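PDB 4KKM: polyprenyl synthetase from Zymomonas mobilis subsp. mobilis, which probably catalyses the head-to-tail, magnesium-dependent condensation of isoprenyl diphosphates into longer prenyl diphosphates such as farnesyl diphosphate. Local coordinates for residues 183-186 against 187-191; 193-196 against 197-200. One frame throughout, in Å; residues are numbered along the deposited sequence.

Two ends of successive helices make up this example. Interaction 1 closes helix 177-188 at its C-terminal end, interaction 2 opens helix 196-206 at its N-terminal end, and the short connection between them reverses the chain within the all-helical polyprenyl synthetase fold. Their centres lie 11 Å apart, both on the same side of the chain's centre, and they touch directly: the ring of F194 rests against A187, with CE2 3.5 Å from A187 CB. Both also reach the second subunit, where P52 packs on A186, F194 and T198. One helix-to-helix connection thus joins an end beside the calcium site, where D184 stands, to a cap on the surface, both against the second subunit.

Interaction 1. Residues 183-186 against 187-191; sequences IDLA and AETST
E188 folds back along the last turn of helix 177-188 to meet D184, one turn earlier. Its CB lies 3.6 Å from D184 O, the carbonyl that accepts the E188 backbone N-H at 3.0 Å. E188 CG comes closer still, 3.3 Å from D184 O. With CG anti to the carbonyl carbon (chi1 -65°) and the chain extended beyond it, the side chain runs back along the helix. OE1 passes near L185 CA, and OE2 ends 4.2 Å from D184 OD2. K271 bridges this acidic pair, forming salt bridges with D184 OD1 and E188 OE2, while K206 makes a weak, long ion pair with D184 OD2.

The helix then runs out at T189, the first residue to leave helical backbone angles. A187 N still bonds to I183 O in regular fashion, but T189 N makes weak bonds to L185 O and A186 O. The threonine hydroxyl supplements them: T189 OG1 donates to L185 O at 2.9 Å, from a position tilted 30° from the carbonyl plane. Its torsion, chi1 59°, sets OG1 between the backbone N and the carbonyl carbon and turns it back over the last turn. The methyl T189 CG2 meanwhile meets L185 CD1 at 4.1 Å. On another side of the helix, I183 packs against R201, L202 and L205 of helix 196-206.

The side chain of D184 lies about 4 Å from the bound calcium ion, and the side chain of E188 about 5 Å from that of the calcium ligand D114. The helix end therefore brings two acids beside the metal site, where the salt bridges to K271 would be expected to offset the repulsion between them.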
loop_
_atom_site.group_PDB
_atom_site.type_symbol
_atom_site.label_atom_id
_atom_site.label_comp_id
_atom_site.label_asym_id
_atom_site.label_seq_id
_atom_site.Cartn_x
_atom_site.Cartn_y
_atom_site.Cartn_z
ATOM N N ILE B 183 -10.069 6.232 -13.491
ATOM C CA ILE B 183 -11.023 6.995 -14.296
ATOM C C ILE B 183 -10.274 7.858 -15.310
ATOM O O ILE B 183 -10.672 7.956 -16.471
ATOM C CB ILE B 183 -11.953 7.875 -13.432
ATOM C CG1 ILE B 183 -12.812 6.996 -12.527
ATOM C CG2 ILE B 183 -12.850 8.747 -14.316
ATOM C CD1 ILE B 183 -13.674 7.767 -11.553
ATOM N N ASP B 184 -9.166 8.450 -14.877
ATOM C CA ASP B 184 -8.355 9.270 -15.771
ATOM C C ASP B 184 -7.788 8.417 -16.904
ATOM O O ASP B 184 -7.842 8.794 -18.078
ATOM C CB ASP B 184 -7.222 9.947 -14.997
ATOM C CG ASP B 184 -6.837 11.294 -15.580
ATOM O OD1 ASP B 184 -7.635 11.865 -16.356
ATOM O OD2 ASP B 184 -5.738 11.788 -15.251
ATOM N N LEU B 185 -7.252 7.254 -16.549
ATOM C CA LEU B 185 -6.757 6.309 -17.552
ATOM C C LEU B 185 -7.858 5.892 -18.534
ATOM O O LEU B 185 -7.625 5.795 -19.744
ATOM C CB LEU B 185 -6.162 5.080 -16.859
ATOM C CG LEU B 185 -5.692 3.929 -17.753
ATOM C CD1 LEU B 185 -4.532 4.372 -18.620
ATOM C CD2 LEU B 185 -5.301 2.723 -16.906
ATOM N N ALA B 186 -9.060 5.657 -18.015
ATOM C CA ALA B 186 -10.194 5.321 -18.870
ATOM C C ALA B 186 -10.518 6.455 -19.846
ATOM O O ALA B 186 -10.833 6.213 -21.010
ATOM C CB ALA B 186 -11.409 4.991 -18.027
ATOM N N ALA B 187 -10.434 7.693 -19.368
ATOM C CA ALA B 187 -10.692 8.852 -20.220
ATOM C C ALA B 187 -9.670 8.935 -21.345
ATOM O O ALA B 187 -10.007 9.233 -22.492
ATOM C CB ALA B 187 -10.668 10.141 -19.392
ATOM N N GLU B 188 -8.414 8.672 -21.006
ATOM C CA GLU B 188 -7.322 8.821 -21.958
ATOM C C GLU B 188 -7.321 7.729 -23.021
ATOM O O GLU B 188 -6.811 7.930 -24.121
ATOM C CB GLU B 188 -5.981 8.876 -21.216
ATOM C CG GLU B 188 -5.859 10.108 -20.327
ATOM C CD GLU B 188 -4.598 10.113 -19.485
ATOM O OE1 GLU B 188 -4.038 9.020 -19.245
ATOM O OE2 GLU B 188 -4.167 11.213 -19.071
ATOM N N THR B 189 -7.917 6.585 -22.698
ATOM C CA THR B 189 -7.925 5.453 -23.622
ATOM C C THR B 189 -9.306 5.186 -24.207
ATOM O O THR B 189 -9.579 4.089 -24.698
ATOM C CB THR B 189 -7.380 4.176 -22.952
ATOM O OG1 THR B 189 -8.183 3.850 -21.812
ATOM C CG2 THR B 189 -5.944 4.393 -22.490
ATOM N N SER B 190 -10.174 6.195 -24.157
ATOM C CA SER B 190 -11.481 6.116 -24.800
ATOM C C SER B 190 -11.699 7.294 -25.746
ATOM O O SER B 190 -11.153 8.375 -25.537
ATOM C CB SER B 190 -12.594 6.091 -23.751
ATOM O OG SER B 190 -13.868 6.240 -24.364
ATOM N N THR B 191 -12.515 7.080 -26.773
ATOM C CA THR B 191 -12.841 8.127 -27.732
ATOM C C THR B 191 -14.118 8.873 -27.344
ATOM O O THR B 191 -14.535 9.803 -28.032
ATOM C CB THR B 191 -12.990 7.560 -29.156
ATOM O OG1 THR B 191 -13.937 6.487 -29.145
ATOM C CG2 THR B 191 -11.658 7.035 -29.660
#

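Interaction 2. Residues 193-196 against 197-200; sequences PFDL and PTIT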
loop_
_atom_site.group_PDB
_atom_site.type_symbol
_atom_site.label_atom_id
_atom_site.label_comp_id
_atom_site.label_asym_id
_atom_site.label_seq_id
_atom_site.Cartn_x
_atom_site.Cartn_y
_atom_site.Cartn_z
ATOM N N PRO B 193 -15.920 11.397 -24.983
ATOM C CA PRO B 193 -15.625 12.469 -24.024
ATOM C C PRO B 193 -16.470 12.334 -22.762
ATOM O O PRO B 193 -17.674 12.110 -22.851
ATOM C CB PRO B 193 -16.023 13.742 -24.783
ATOM C CG PRO B 193 -16.052 13.345 -26.225
ATOM C CD PRO B 193 -16.478 11.914 -26.241
ATOM N N PHE B 194 -15.848 12.465 -21.599
ATOM C CA PHE B 194 -16.584 12.349 -20.349
ATOM C C PHE B 194 -17.447 13.592 -20.132
ATOM O O PHE B 194 -17.226 14.619 -20.770
ATOM C CB PHE B 194 -15.628 12.134 -19.176
ATOM C CG PHE B 194 -15.019 10.763 -19.135
ATOM C CD1 PHE B 194 -15.266 9.844 -20.140
ATOM C CD2 PHE B 194 -14.218 10.384 -18.070
ATOM C CE1 PHE B 194 -14.710 8.576 -20.097
ATOM C CE2 PHE B 194 -13.668 9.119 -18.016
ATOM C CZ PHE B 194 -13.910 8.216 -19.027
ATOM N N ASP B 195 -18.443 13.484 -19.254
ATOM C CA ASP B 195 -19.319 14.610 -18.954
ATOM C C ASP B 195 -18.936 15.253 -17.629
ATOM O O ASP B 195 -18.018 14.792 -16.944
ATOM C CB ASP B 195 -20.789 14.173 -18.920
ATOM C CG ASP B 195 -21.057 13.071 -17.896
ATOM O OD1 ASP B 195 -20.094 12.510 -17.343
ATOM O OD2 ASP B 195 -22.238 12.752 -17.657
ATOM N N LEU B 196 -19.648 16.315 -17.268
ATOM C CA LEU B 196 -19.357 17.028 -16.022
ATOM C C LEU B 196 -19.459 16.162 -14.748
ATOM O O LEU B 196 -18.563 16.203 -13.910
ATOM C CB LEU B 196 -20.202 18.305 -15.908
ATOM C CG LEU B 196 -19.818 19.234 -14.754
ATOM C CD1 LEU B 196 -18.371 19.696 -14.907
ATOM C CD2 LEU B 196 -20.772 20.428 -14.680
ATOM N N PRO B 197 -20.550 15.382 -14.589
ATOM C CA PRO B 197 -20.601 14.464 -13.442
ATOM C C PRO B 197 -19.407 13.503 -13.334
ATOM O O PRO B 197 -18.936 13.243 -12.226
ATOM C CB PRO B 197 -21.882 13.663 -13.701
ATOM C CG PRO B 197 -22.754 14.611 -14.439
ATOM C CD PRO B 197 -21.824 15.380 -15.336
ATOM N N THR B 198 -18.926 12.982 -14.459
ATOM C CA THR B 198 -17.855 11.988 -14.413
ATOM C C THR B 198 -16.496 12.610 -14.082
ATOM O O THR B 198 -15.726 12.052 -13.298
ATOM C CB THR B 198 -17.778 11.160 -15.726
ATOM O OG1 THR B 198 -19.046 10.534 -15.968
ATOM C CG2 THR B 198 -16.709 10.086 -15.626
ATOM N N ILE B 199 -16.191 13.769 -14.657
ATOM C CA ILE B 199 -14.903 14.381 -14.351
ATOM C C ILE B 199 -14.933 15.002 -12.958
ATOM O O ILE B 199 -13.892 15.245 -12.355
ATOM C CB ILE B 199 -14.450 15.425 -15.402
ATOM C CG1 ILE B 199 -15.345 16.660 -15.359
ATOM C CG2 ILE B 199 -14.407 14.806 -16.815
ATOM C CD1 ILE B 199 -14.753 17.862 -16.079
ATOM N N THR B 200 -16.134 15.245 -12.449
ATOM C CA THR B 200 -16.275 15.688 -11.073
ATOM C C THR B 200 -15.928 14.530 -10.141
ATOM O O THR B 200 -15.172 14.700 -9.186
ATOM C CB THR B 200 -17.686 16.239 -10.786
ATOM O OG1 THR B 200 -17.912 17.403 -11.593
ATOM C CG2 THR B 200 -17.821 16.626 -9.320
#
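F194 and I199 form a hydrophobic staple across the N-terminal end of helix 196-206, with F194 CB 3.8 Å from I199 CG2. The F194 ring also takes the methyl of T198 obliquely, with CD2 3.5 Å from T198 CG2. Because T198 carries CG2 anti to its backbone N, the methyl turns to the phenylalanine while OG1 is left for the polar edge. Around this centre, the ring of F194 also touches I183 of helix 177-188, I199 lies on F274 and L277 of helix 274-278, and P52 of the second subunit packs on both F194 and T198.

Farther out, L196 and P197 begin the first turn of helix 196-206. D195 OD2 lies 3.5 Å from CD of the P197 ring, the two side chains crossing at about a right angle. A proline is readily accommodated here, because N-H groups in the first turn have no helical carbonyl one turn back to bond to, so the one it lacks is not missed.

D195 is the N-cap. With chi1 at 58°, its carboxylate swings over the helix start, and OD1 accepts from T198 N at 3.1 Å, the donor standing 50° out of the carboxylate plane. The same oxygen takes the T198 hydroxyl nearly along its C-O axis, in a short bond of 2.6 Å from OG1 to OD1. Two donors from one residue thus grip OD1 and hold the carboxylate in place, where the N-terminal end of the helix dipole would favour its negative charge. The backbone continues the pattern as I199 N bonds to D195 O.

One turn on, T200 grips L196 O with both N and OG1, which reach that oxygen from opposite faces of its carbonyl plane, OG1 at 2.7 Å.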